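Local coordinates for ATP:cob(I)alamin adenosyltransferase (PDB 5CX7), which probably converts cob(I)alamin to adenosylcobalamin, the cofactor of propanediol dehydratase, and binds heme through the C-terminal domain crystallised here, at residues 66-71 with 99-104. Sequence-based numbering, arbitrary orientation.
Sequences KAWTAV and GKVVTF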
# COMPACT_ATOMS: atom_id res chain seq x y z
N LYS E 66 2.46 2.16 18.79
CA LYS E 66 3.35 2.40 19.95
C LYS E 66 3.85 1.15 20.59
O LYS E 66 5.02 1.04 21.02
CB LYS E 66 2.67 3.30 20.97
CG LYS E 66 2.48 4.72 20.55
CD LYS E 66 1.86 5.56 21.70
CE LYS E 66 1.30 6.88 21.17
NZ LYS E 66 0.65 7.68 22.24
N ALA E 67 2.95 0.18 20.77
CA ALA E 67 3.28 -1.06 21.41
C ALA E 67 4.28 -1.83 20.60
O ALA E 67 5.31 -2.35 21.12
CB ALA E 67 2.05 -1.88 21.64
N TRP E 68 4.02 -1.86 19.27
CA TRP E 68 4.94 -2.52 18.36
C TRP E 68 6.33 -1.86 18.32
O TRP E 68 7.36 -2.57 18.36
CB TRP E 68 4.37 -2.54 16.93
CG TRP E 68 5.21 -3.34 16.02
CD1 TRP E 68 5.12 -4.65 15.78
CD2 TRP E 68 6.22 -2.85 15.14
NE1 TRP E 68 6.04 -5.06 14.82
CE2 TRP E 68 6.72 -3.98 14.40
CE3 TRP E 68 6.75 -1.60 14.88
CZ2 TRP E 68 7.69 -3.87 13.43
CZ3 TRP E 68 7.82 -1.51 13.97
CH2 TRP E 68 8.22 -2.62 13.23
N THR E 69 6.36 -0.53 18.29
CA THR E 69 7.61 0.22 18.30
C THR E 69 8.48 -0.16 19.51
O THR E 69 9.69 -0.28 19.39
CB THR E 69 7.31 1.73 18.33
OG1 THR E 69 6.56 2.13 17.17
CG2 THR E 69 8.55 2.53 18.37
N ALA E 70 7.83 -0.19 20.68
CA ALA E 70 8.51 -0.49 21.91
C ALA E 70 9.28 -1.79 21.76
O ALA E 70 10.44 -1.89 22.23
CB ALA E 70 7.54 -0.53 23.09
N VAL E 71 8.66 -2.82 21.23
CA VAL E 71 9.32 -4.10 21.06
C VAL E 71 10.35 -4.07 19.90
O VAL E 71 11.50 -4.57 20.05
CB VAL E 71 8.27 -5.22 20.87
CG1 VAL E 71 8.77 -6.54 20.24
CG2 VAL E 71 7.53 -5.54 22.17
N GLY E 99 5.56 4.46 8.52
CA GLY E 99 4.59 4.73 9.56
C GLY E 99 4.43 3.68 10.63
O GLY E 99 3.58 3.84 11.49
N LYS E 100 5.26 2.62 10.63
CA LYS E 100 5.08 1.56 11.63
C LYS E 100 5.57 1.94 13.02
O LYS E 100 5.14 1.33 14.00
CB LYS E 100 5.78 0.29 11.21
CG LYS E 100 5.02 -0.37 10.05
CD LYS E 100 5.45 -1.78 9.87
CE LYS E 100 6.87 -1.85 9.41
NZ LYS E 100 6.95 -1.33 8.02
N VAL E 101 6.46 2.91 13.11
CA VAL E 101 7.01 3.36 14.37
C VAL E 101 6.40 4.72 14.75
O VAL E 101 6.21 5.58 13.88
CB VAL E 101 8.53 3.44 14.44
CG1 VAL E 101 9.12 2.03 14.30
CG2 VAL E 101 9.10 4.44 13.47
N VAL E 102 6.09 4.87 16.05
CA VAL E 102 5.62 6.12 16.60
C VAL E 102 6.66 6.59 17.57
O VAL E 102 7.11 5.79 18.42
CB VAL E 102 4.22 5.94 17.26
CG1 VAL E 102 3.84 7.20 18.03
CG2 VAL E 102 3.15 5.62 16.22
N THR E 103 7.00 7.86 17.50
CA THR E 103 8.17 8.40 18.19
C THR E 103 7.85 9.42 19.26
O THR E 103 8.74 10.16 19.74
CB THR E 103 9.12 9.01 17.16
OG1 THR E 103 8.40 9.98 16.36
CG2 THR E 103 9.60 7.90 16.21
N PHE E 104 6.58 9.48 19.65
CA PHE E 104 6.20 10.20 20.89
C PHE E 104 5.64 9.25 21.90
O PHE E 104 5.31 8.11 21.63
CB PHE E 104 5.22 11.38 20.57
CG PHE E 104 4.03 11.00 19.71
CD1 PHE E 104 2.90 10.40 20.28
CD2 PHE E 104 3.99 11.34 18.36
CE1 PHE E 104 1.80 10.03 19.49
CE2 PHE E 104 2.86 11.04 17.61
CZ PHE E 104 1.80 10.34 18.13
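Thr69 receives the one hydrogen bond between segments 66-71 and 99-104: Val102 N to Thr69 OG1, 3.0 Å long, with 156° at the hydrogen. With OG1 anti to the carbonyl carbon (chi1 -61°), the hydroxyl can also bond Lys65 O in the preceding helical turn, so it links helix and loop backbones. This packing, away from the annotated sites, pins the loop between helix 93-96 and strand 107-112 onto helix 59-72 of the HbpS-like domain. The Thr69 methyl, CG2, lies 3.6 Å from Val102 O, a buried carbonyl with no hydrogen-bond partner in the model. The Trp68 indole presents its six-membered ring to the loop. Val101 CG1 meets the ring edge in plane, 3.8 Å from Trp68 CZ3, and Lys100 CB approaches the same carbon at 3.9 Å. The Lys100 chain then bends, its NZ pairing with Glu61 of a third subunit. On the other flank Lys66 runs extended, Lys66 CG packing 3.8 Å from Val102 CG1 and Lys66 CE 3.6 Å from Phe104 CE1, nearly at right angles to the Phe104 side chain. Val102 CG1 sits over the centre of one Phe104 face. Lys66 NZ bonds Gly105 O and Ile122 O and pairs with Asp130, probably stabilising a buried ammonium.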